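Local coordinates for methylocystis parvus OBBP MbnE (Methylocystis parvus OBBP, PDB 5ICQ), which probably binds the copper-chelating peptide methanobactin in the periplasm, as a solute-binding protein of family 5 serving its uptake, at residues Arg65-Leu70 with Leu282-Asp287; Phe137-Pro142 with Lys220-Gly225; Leu240-Asn245 with Asn259-Asp264. All coordinates share one frame; numbering follows the deposited sequence.

Contact 1: residues Arg65-Leu70 with Leu282-Asp287. With SO4 (sulfate ion), chain B.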
loop_
_atom_site.group_PDB
_atom_site.type_symbol
_atom_site.label_atom_id
_atom_site.label_comp_id
_atom_site.label_asym_id
_atom_site.label_seq_id
_atom_site.Cartn_x
_atom_site.Cartn_y
_atom_site.Cartn_z
ATOM N N ARG A 65 8.672 25.667 -12.229
ATOM C CA ARG A 65 7.372 25.013 -12.199
ATOM C C ARG A 65 7.529 23.547 -12.575
ATOM O O ARG A 65 8.090 23.232 -13.630
ATOM C CB ARG A 65 6.393 25.691 -13.160
ATOM C CG ARG A 65 5.078 24.923 -13.354
ATOM C CD ARG A 65 4.082 25.670 -14.266
ATOM N NE ARG A 65 3.622 26.927 -13.676
ATOM C CZ ARG A 65 2.527 27.577 -14.059
ATOM N NH1 ARG A 65 1.769 27.081 -15.029
ATOM N NH2 ARG A 65 2.180 28.721 -13.469
ATOM N N LEU A 66 7.033 22.654 -11.723
ATOM C CA LEU A 66 6.952 21.237 -12.072
ATOM C C LEU A 66 5.599 20.958 -12.711
ATOM O O LEU A 66 4.564 21.343 -12.164
ATOM C CB LEU A 66 7.127 20.349 -10.840
ATOM C CG LEU A 66 6.926 18.835 -11.018
ATOM C CD1 LEU A 66 8.038 18.222 -11.895
ATOM C CD2 LEU A 66 6.866 18.150 -9.651
ATOM N N ARG A 67 5.605 20.288 -13.863
ATOM C CA ARG A 67 4.371 19.886 -14.524
ATOM C C ARG A 67 4.183 18.395 -14.297
ATOM O O ARG A 67 4.961 17.576 -14.809
ATOM C CB ARG A 67 4.384 20.218 -16.015
ATOM C CG ARG A 67 4.280 21.713 -16.332
ATOM C CD ARG A 67 5.655 22.347 -16.402
ATOM N NE ARG A 67 6.556 21.533 -17.209
ATOM C CZ ARG A 67 6.600 21.547 -18.536
ATOM N NH1 ARG A 67 5.801 22.354 -19.224
ATOM N NH2 ARG A 67 7.452 20.751 -19.172
ATOM N N VAL A 68 3.143 18.064 -13.534
ATOM C CA VAL A 68 2.778 16.709 -13.142
ATOM C C VAL A 68 1.528 16.307 -13.911
ATOM O O VAL A 68 0.610 17.118 -14.086
ATOM C CB VAL A 68 2.526 16.653 -11.618
ATOM C CG1 VAL A 68 1.822 15.373 -11.222
ATOM C CG2 VAL A 68 3.836 16.809 -10.862
ATOM N N GLY A 69 1.501 15.067 -14.389
ATOM C CA GLY A 69 0.343 14.561 -15.106
ATOM C C GLY A 69 -0.236 13.319 -14.457
ATOM O O GLY A 69 0.493 12.383 -14.108
ATOM N N LEU A 70 -1.552 13.291 -14.307
ATOM C CA LEU A 70 -2.245 12.211 -13.630
ATOM C C LEU A 70 -3.398 11.719 -14.488
ATOM O O LEU A 70 -4.027 12.508 -15.202
ATOM C CB LEU A 70 -2.790 12.677 -12.270
ATOM C CG LEU A 70 -1.737 13.000 -11.213
ATOM C CD1 LEU A 70 -2.366 13.700 -10.011
ATOM C CD2 LEU A 70 -1.015 11.715 -10.794
ATOM N N LEU A 282 5.365 18.426 -22.304
ATOM C CA LEU A 282 4.423 19.187 -21.491
ATOM C C LEU A 282 4.302 18.659 -20.072
ATOM O O LEU A 282 3.752 19.352 -19.209
ATOM C CB LEU A 282 3.033 19.162 -22.129
ATOM C CG LEU A 282 2.918 19.571 -23.597
ATOM C CD1 LEU A 282 1.498 19.334 -24.089
ATOM C CD2 LEU A 282 3.324 21.025 -23.771
ATOM N N ILE A 283 4.774 17.443 -19.823
ATOM C CA ILE A 283 4.730 16.813 -18.511
ATOM C C ILE A 283 6.140 16.343 -18.194
ATOM O O ILE A 283 6.815 15.779 -19.059
ATOM C CB ILE A 283 3.725 15.639 -18.491
ATOM C CG1 ILE A 283 2.301 16.152 -18.744
ATOM C CG2 ILE A 283 3.796 14.867 -17.164
ATOM C CD1 ILE A 283 1.781 17.146 -17.676
ATOM N N ASP A 284 6.581 16.560 -16.953
ATOM C CA ASP A 284 7.985 16.402 -16.593
ATOM C C ASP A 284 8.351 15.014 -16.070
ATOM O O ASP A 284 9.547 14.709 -15.963
ATOM C CB ASP A 284 8.359 17.463 -15.546
ATOM C CG ASP A 284 8.381 18.873 -16.132
ATOM O OD1 ASP A 284 8.860 19.022 -17.273
ATOM O OD2 ASP A 284 7.921 19.821 -15.460
ATOM N N TYR A 285 7.374 14.169 -15.759
ATOM C CA TYR A 285 7.608 12.936 -15.016
ATOM C C TYR A 285 6.452 11.979 -15.267
ATOM O O TYR A 285 5.302 12.414 -15.365
ATOM C CB TYR A 285 7.732 13.221 -13.504
ATOM C CG TYR A 285 7.905 11.974 -12.661
ATOM C CD1 TYR A 285 6.803 11.261 -12.206
ATOM C CD2 TYR A 285 9.178 11.504 -12.332
ATOM C CE1 TYR A 285 6.952 10.119 -11.456
ATOM C CE2 TYR A 285 9.334 10.356 -11.565
ATOM C CZ TYR A 285 8.215 9.669 -11.145
ATOM O OH TYR A 285 8.342 8.530 -10.395
ATOM N N ARG A 286 6.751 10.683 -15.346
ATOM C CA ARG A 286 5.695 9.681 -15.393
ATOM C C ARG A 286 6.188 8.370 -14.793
ATOM O O ARG A 286 7.381 8.041 -14.855
ATOM C CB ARG A 286 5.181 9.453 -16.826
ATOM C CG ARG A 286 6.208 8.924 -17.813
ATOM C CD ARG A 286 5.590 8.755 -19.218
ATOM N NE ARG A 286 4.844 7.506 -19.353
ATOM C CZ ARG A 286 3.516 7.390 -19.325
ATOM N NH1 ARG A 286 2.736 8.458 -19.171
ATOM N NH2 ARG A 286 2.963 6.186 -19.460
ATOM N N ASP A 287 5.253 7.647 -14.175
ATOM C CA ASP A 287 5.422 6.243 -13.818
ATOM C C ASP A 287 4.811 5.380 -14.916
ATOM O O ASP A 287 3.677 5.621 -15.334
ATOM C CB ASP A 287 4.736 5.937 -12.484
ATOM C CG ASP A 287 5.345 6.687 -11.329
ATOM O OD1 ASP A 287 6.588 6.687 -11.208
ATOM O OD2 ASP A 287 4.578 7.281 -10.544
HETATM S S SO4 B . -1.013 29.658 -15.495
HETATM O O1 SO4 B . -1.775 30.436 -14.526
HETATM O O2 SO4 B . -1.903 28.839 -16.311
HETATM O O3 SO4 B . -0.262 30.549 -16.377
HETATM O O4 SO4 B . -0.091 28.801 -14.767
HETATM O O HOH W 1 3.854 13.553 -13.568
HETATM O O HOH W 2 2.656 11.577 -15.848
#

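Contact 2: residues Phe137-Pro142 with Lys220-Gly225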
loop_
_atom_site.group_PDB
_atom_site.type_symbol
_atom_site.label_atom_id
_atom_site.label_comp_id
_atom_site.label_asym_id
_atom_site.label_seq_id
_atom_site.Cartn_x
_atom_site.Cartn_y
_atom_site.Cartn_z
ATOM N N PHE A 137 -0.869 28.475 10.162
ATOM C CA PHE A 137 -1.482 28.212 8.871
ATOM C C PHE A 137 -1.011 29.264 7.872
ATOM O O PHE A 137 -0.343 30.242 8.228
ATOM C CB PHE A 137 -3.012 28.189 8.990
ATOM C CG PHE A 137 -3.529 27.104 9.898
ATOM C CD1 PHE A 137 -3.912 27.386 11.207
ATOM C CD2 PHE A 137 -3.603 25.792 9.450
ATOM C CE1 PHE A 137 -4.384 26.379 12.039
ATOM C CE2 PHE A 137 -4.065 24.782 10.282
ATOM C CZ PHE A 137 -4.443 25.068 11.570
ATOM N N SER A 138 -1.358 29.057 6.603
ATOM C CA SER A 138 -0.803 29.913 5.566
ATOM C C SER A 138 -1.402 31.312 5.563
ATOM O O SER A 138 -0.892 32.173 4.838
ATOM C CB SER A 138 -0.967 29.256 4.192
ATOM O OG SER A 138 -2.314 29.260 3.778
ATOM N N ASP A 139 -2.454 31.565 6.342
ATOM C CA ASP A 139 -2.932 32.923 6.548
ATOM C C ASP A 139 -2.242 33.605 7.722
ATOM O O ASP A 139 -2.572 34.750 8.035
ATOM C CB ASP A 139 -4.455 32.950 6.744
ATOM C CG ASP A 139 -4.934 32.075 7.899
ATOM O OD1 ASP A 139 -4.105 31.521 8.657
ATOM O OD2 ASP A 139 -6.169 31.939 8.044
ATOM N N GLY A 140 -1.279 32.933 8.354
ATOM C CA GLY A 140 -0.562 33.462 9.489
ATOM C C GLY A 140 -1.129 33.091 10.848
ATOM O O GLY A 140 -0.462 33.335 11.861
ATOM N N LYS A 141 -2.335 32.519 10.906
ATOM C CA LYS A 141 -2.943 32.180 12.195
ATOM C C LYS A 141 -2.147 31.075 12.885
ATOM O O LYS A 141 -1.898 30.027 12.278
ATOM C CB LYS A 141 -4.393 31.728 12.005
ATOM C CG LYS A 141 -5.231 31.757 13.282
ATOM C CD LYS A 141 -5.794 33.166 13.521
ATOM C CE LYS A 141 -6.419 33.322 14.908
ATOM N NZ LYS A 141 -7.785 32.747 15.009
ATOM N N PRO A 142 -1.750 31.258 14.146
ATOM C CA PRO A 142 -0.998 30.207 14.848
ATOM C C PRO A 142 -1.799 28.921 14.974
ATOM O O PRO A 142 -3.014 28.939 15.170
ATOM C CB PRO A 142 -0.731 30.819 16.230
ATOM C CG PRO A 142 -0.776 32.299 16.004
ATOM C CD PRO A 142 -1.812 32.510 14.924
ATOM N N LYS A 220 -10.608 26.877 -2.344
ATOM C CA LYS A 220 -9.210 26.656 -2.008
ATOM C C LYS A 220 -9.072 26.419 -0.507
ATOM O O LYS A 220 -9.365 27.322 0.286
ATOM C CB LYS A 220 -8.380 27.841 -2.466
ATOM C CG LYS A 220 -8.510 28.090 -3.965
ATOM C CD LYS A 220 -7.798 29.371 -4.375
ATOM C CE LYS A 220 -8.071 29.708 -5.824
ATOM N NZ LYS A 220 -7.517 31.045 -6.155
ATOM N N PRO A 221 -8.651 25.237 -0.078
ATOM C CA PRO A 221 -8.600 24.936 1.354
ATOM C C PRO A 221 -7.382 25.546 2.026
ATOM O O PRO A 221 -6.317 25.702 1.427
ATOM C CB PRO A 221 -8.516 23.408 1.375
ATOM C CG PRO A 221 -7.698 23.104 0.136
ATOM C CD PRO A 221 -8.148 24.118 -0.897
ATOM N N LEU A 222 -7.549 25.864 3.307
ATOM C CA LEU A 222 -6.468 26.426 4.105
ATOM C C LEU A 222 -5.689 25.313 4.793
ATOM O O LEU A 222 -6.270 24.485 5.511
ATOM C CB LEU A 222 -7.016 27.401 5.151
ATOM C CG LEU A 222 -5.880 28.080 5.934
ATOM C CD1 LEU A 222 -5.183 29.084 5.041
ATOM C CD2 LEU A 222 -6.368 28.749 7.214
ATOM N N GLY A 223 -4.375 25.305 4.588
ATOM C CA GLY A 223 -3.507 24.409 5.328
ATOM C C GLY A 223 -2.321 25.139 5.924
ATOM O O GLY A 223 -2.325 26.373 6.002
ATOM N N SER A 224 -1.309 24.392 6.374
ATOM C CA SER A 224 -0.111 24.976 6.965
ATOM C C SER A 224 1.158 24.589 6.222
ATOM O O SER A 224 2.247 24.906 6.698
ATOM C CB SER A 224 0.023 24.568 8.436
ATOM O OG SER A 224 0.141 23.154 8.556
ATOM N N GLY A 225 1.047 23.924 5.070
ATOM C CA GLY A 225 2.198 23.362 4.401
ATOM C C GLY A 225 2.917 24.349 3.497
ATOM O O GLY A 225 2.586 25.549 3.403
HETATM O O HOH W 3 -2.790 26.853 2.589
#

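Contact 3: residues Leu240-Asn245 with Asn259-Asp264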
loop_
_atom_site.group_PDB
_atom_site.type_symbol
_atom_site.label_atom_id
_atom_site.label_comp_id
_atom_site.label_asym_id
_atom_site.label_seq_id
_atom_site.Cartn_x
_atom_site.Cartn_y
_atom_site.Cartn_z
ATOM N N LEU A 240 -0.427 24.589 -7.508
ATOM C CA LEU A 240 0.121 24.895 -6.198
ATOM C C LEU A 240 1.236 25.916 -6.354
ATOM O O LEU A 240 2.034 25.833 -7.286
ATOM C CB LEU A 240 0.679 23.638 -5.532
ATOM C CG LEU A 240 -0.288 22.467 -5.422
ATOM C CD1 LEU A 240 0.382 21.326 -4.678
ATOM C CD2 LEU A 240 -1.571 22.916 -4.728
ATOM N N LYS A 241 1.290 26.875 -5.441
ATOM C CA LYS A 241 2.325 27.895 -5.469
ATOM C C LYS A 241 2.931 27.998 -4.079
ATOM O O LYS A 241 2.211 27.950 -3.079
ATOM C CB LYS A 241 1.746 29.249 -5.916
ATOM C CG LYS A 241 2.759 30.366 -5.967
ATOM C CD LYS A 241 2.207 31.546 -6.749
ATOM C CE LYS A 241 3.242 32.646 -6.903
ATOM N NZ LYS A 241 2.644 33.823 -7.603
ATOM N N ARG A 242 4.253 28.140 -4.016
ATOM C CA ARG A 242 4.925 28.164 -2.728
ATOM C C ARG A 242 4.377 29.290 -1.857
ATOM O O ARG A 242 4.078 30.384 -2.344
ATOM C CB ARG A 242 6.431 28.357 -2.915
ATOM C CG ARG A 242 7.163 28.582 -1.599
ATOM C CD ARG A 242 8.595 29.055 -1.792
ATOM N NE ARG A 242 9.306 28.278 -2.803
ATOM C CZ ARG A 242 9.756 27.046 -2.616
ATOM N NH1 ARG A 242 9.551 26.443 -1.443
ATOM N NH2 ARG A 242 10.404 26.425 -3.589
ATOM N N ASP A 243 4.194 28.990 -0.571
ATOM C CA ASP A 243 3.967 30.005 0.452
ATOM C C ASP A 243 5.329 30.567 0.833
ATOM O O ASP A 243 6.127 29.864 1.455
ATOM C CB ASP A 243 3.278 29.415 1.686
ATOM C CG ASP A 243 3.027 30.457 2.781
ATOM O OD1 ASP A 243 3.424 31.635 2.614
ATOM O OD2 ASP A 243 2.439 30.089 3.820
ATOM N N PRO A 244 5.627 31.816 0.482
ATOM C CA PRO A 244 6.948 32.379 0.808
ATOM C C PRO A 244 7.231 32.443 2.301
ATOM O O PRO A 244 8.390 32.603 2.698
ATOM C CB PRO A 244 6.893 33.783 0.190
ATOM C CG PRO A 244 5.441 34.087 0.027
ATOM C CD PRO A 244 4.743 32.781 -0.193
ATOM N N ASN A 245 6.211 32.323 3.143
ATOM C CA ASN A 245 6.394 32.412 4.588
ATOM C C ASN A 245 6.067 31.106 5.302
ATOM O O ASN A 245 5.818 31.109 6.516
ATOM C CB ASN A 245 5.549 33.566 5.113
ATOM C CG ASN A 245 5.898 34.866 4.422
ATOM O OD1 ASN A 245 7.015 35.356 4.566
ATOM N ND2 ASN A 245 4.960 35.424 3.666
ATOM N N ASN A 259 11.048 22.145 -3.438
ATOM C CA ASN A 259 12.003 23.008 -4.117
ATOM C C ASN A 259 11.406 23.790 -5.270
ATOM O O ASN A 259 11.835 24.926 -5.521
ATOM C CB ASN A 259 13.172 22.152 -4.592
ATOM C CG ASN A 259 13.786 21.400 -3.439
ATOM O OD1 ASN A 259 14.162 22.019 -2.440
ATOM N ND2 ASN A 259 13.798 20.070 -3.515
ATOM N N PHE A 260 10.420 23.224 -5.959
ATOM C CA PHE A 260 9.760 23.946 -7.034
ATOM C C PHE A 260 8.963 25.111 -6.465
ATOM O O PHE A 260 8.372 25.011 -5.385
ATOM C CB PHE A 260 8.840 23.012 -7.818
ATOM C CG PHE A 260 9.556 21.841 -8.422
ATOM C CD1 PHE A 260 10.341 22.013 -9.547
ATOM C CD2 PHE A 260 9.453 20.571 -7.854
ATOM C CE1 PHE A 260 11.019 20.948 -10.113
ATOM C CE2 PHE A 260 10.129 19.495 -8.412
ATOM C CZ PHE A 260 10.916 19.688 -9.547
ATOM N N ASP A 261 8.953 26.227 -7.201
ATOM C CA ASP A 261 8.139 27.363 -6.781
ATOM C C ASP A 261 6.664 27.116 -7.062
ATOM O O ASP A 261 5.801 27.652 -6.357
ATOM C CB ASP A 261 8.609 28.646 -7.475
ATOM C CG ASP A 261 9.882 29.229 -6.846
ATOM O OD1 ASP A 261 10.271 28.793 -5.736
ATOM O OD2 ASP A 261 10.483 30.142 -7.452
ATOM N N GLU A 262 6.360 26.290 -8.059
ATOM C CA GLU A 262 4.990 25.988 -8.443
ATOM C C GLU A 262 4.908 24.538 -8.879
ATOM O O GLU A 262 5.849 24.002 -9.468
ATOM C CB GLU A 262 4.500 26.873 -9.606
ATOM C CG GLU A 262 4.210 28.314 -9.228
ATOM C CD GLU A 262 4.182 29.233 -10.433
ATOM O OE1 GLU A 262 4.645 30.385 -10.307
ATOM O OE2 GLU A 262 3.713 28.799 -11.507
ATOM N N ILE A 263 3.765 23.917 -8.603
ATOM C CA ILE A 263 3.480 22.559 -9.049
ATOM C C ILE A 263 2.136 22.587 -9.760
ATOM O O ILE A 263 1.120 22.932 -9.145
ATOM C CB ILE A 263 3.431 21.557 -7.889
ATOM C CG1 ILE A 263 4.751 21.586 -7.108
ATOM C CG2 ILE A 263 3.119 20.152 -8.446
ATOM C CD1 ILE A 263 4.657 20.925 -5.756
ATOM N N ASP A 264 2.123 22.209 -11.035
ATOM C CA ASP A 264 0.899 22.192 -11.834
ATOM C C ASP A 264 0.497 20.743 -12.069
ATOM O O ASP A 264 1.170 20.017 -12.814
ATOM C CB ASP A 264 1.100 22.933 -13.154
ATOM C CG ASP A 264 -0.190 23.048 -13.964
ATOM O OD1 ASP A 264 -1.288 22.961 -13.369
ATOM O OD2 ASP A 264 -0.105 23.229 -15.197
#

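Contact 1: residues Arg65-Leu70 with Leu282-Asp287
Arg67 and Asp284 form a side-on salt bridge, NE and NH2 of the guanidinium each donating to one carboxylate oxygen. Arg67 NE lies 2.8 Å from Asp284 OD2 and Arg67 NH2 2.9 Å from Asp284 OD1; both oxygens lie close to the guanidinium plane, yet the two flat groups are turned 41° apart, and the nitrogens reach the carboxylate from above its plane. Two bends curl the arginine chain so that NE reaches the oxygen, Asp284 OD2, that Arg67 N also meets, at 2.9 Å and from the same face. One face of the guanidinium carries Leu282 O, 3.6 Å above its centre. An alanine in place of Arg67 is likely to leave the buried Asp284 carboxylate without its countercharge and both oxygens short of a donor. Farther along, Ile283 CG2 packs 3.6 Å from Gly69 N, and two waters join Gly69 N and O to Tyr285 O. With one backbone-to-backbone bond, Asp284 N to Arg67 O (2.9 Å), and the touching parts 79° apart, the segments are not paired as strands here: edge strand 65-71 pairs through Leu66 and Val68 with strand 262-268, while Tyr285 packs on strand 576-581 and Ile283 on helix 271-279.

Contact 2: residues Phe137-Pro142 with Lys220-Gly225
Phe137 to Gly140 form a type I beta turn, closed by Gly140 N bonding to Phe137 O at 2.9 Å, and this turn docks on the irregular segment Lys220-Gly225. The CA atoms come within 4.0 Å at Phe137 and Ser224. A single direct hydrogen bond joins the two backbones: Ser138 N lies 2.9 Å from Gly223 O, in the carbonyl plane, with an N-H...O angle of 149°. A water adds a second link, accepting from Gly223 N and bonding to Ser138 OG.

Leu222 carries much of the side-chain contact by spreading its two methyls over the turn. Its CG is anti to the backbone N (chi1 -176°), which carries the branch toward Ser138 and Asp139. There CD1 sits 3.1 Å from Ser138 OG, while CD2 approaches Asp139 OD2 at 3.3 Å and Phe137 CB at 3.8 Å. Asp139 and Leu222 cross at about a right angle, and the polar end of Asp139 is engaged by His206 through OD2. The Phe137 ring presents its edge to Gly223 O, with CD2 at 3.7 Å from that oxygen.

Asp139 OD1 accepts from Lys141 N at 3.0 Å, so an Asx turn overlaps the beta turn. The result is a loop-to-loop contact joining the connection before helix 145-158 to the one leading into strand 227-233.

Contact 3: residues Leu240-Asn245 with Asn259-Asp264
Arg242 places two nitrogens on one oxygen of Asp261: NE is 3.1 Å and NH2 3.2 Å from Asp261 OD1. That oxygen lies in the guanidinium plane, but the carboxylate is turned 86° from it, so the salt bridge is a fork on a single atom and not a pair of matched, coplanar bonds. NH2 uses the anti lone pair of OD1. The arginine leaves the backbone with CG anti to N (chi1 172°) and bends at chi3, which brings the guanidinium edge to the turn before strand 262-268. Here NH2 also lies near the carbonyl oxygens of Asn259 and Phe260 at angles too poor for hydrogen bonds, whereas NH1 is bonded to Tyr258 O.

The backbones beneath are regular. Leu240 N bonds to Ile263 O at 2.8 Å and Ile263 N to Leu240 O at 2.9 Å, making Leu240 and Ile263 an antiparallel hydrogen-bonded pair; the next pair, Lys241 and Glu262, is non-hydrogen-bonded. Beyond them Arg242 N donates one further bond to Asp261 O. The strand axes pass 4.7 Å apart at 173°.

Side chains divide between the two sheet faces. Leu240 and Ile263 share a face, where both touch Tyr227 from the neighbouring strand 227-233, their CB atoms 4.2 Å apart. On the other, Lys241 and Glu262 lie side by side through their CG atoms, and the carboxylate of Glu262 pairs with Arg65. Consecutive strands 237-242 and 262-268 thus form a beta hairpin with a long connection, the two inner strands of a four-stranded mixed sheet.

How the contacts relate
From the N terminus, strand 65-71 opens the loop that contact 1 closes 212 residues later, and both other contacts are nested within it. Contact 2 closes first, bringing the loop after strand 126-131 to the one before strand 227-233; contact 3 follows in series, after strand 227-233. Contacts 1 and 3 share one sheet, where strands 65-71 and 262-268 are neighbours, and a salt bridge from Arg65 to Glu262 joins them directly. Contact 2 meets contact 3 by packing of Ser138 on Asp243, but its nearest atoms stay about 12 Å from contact 1. Together they link loops, mixed sheet and strand 285-288.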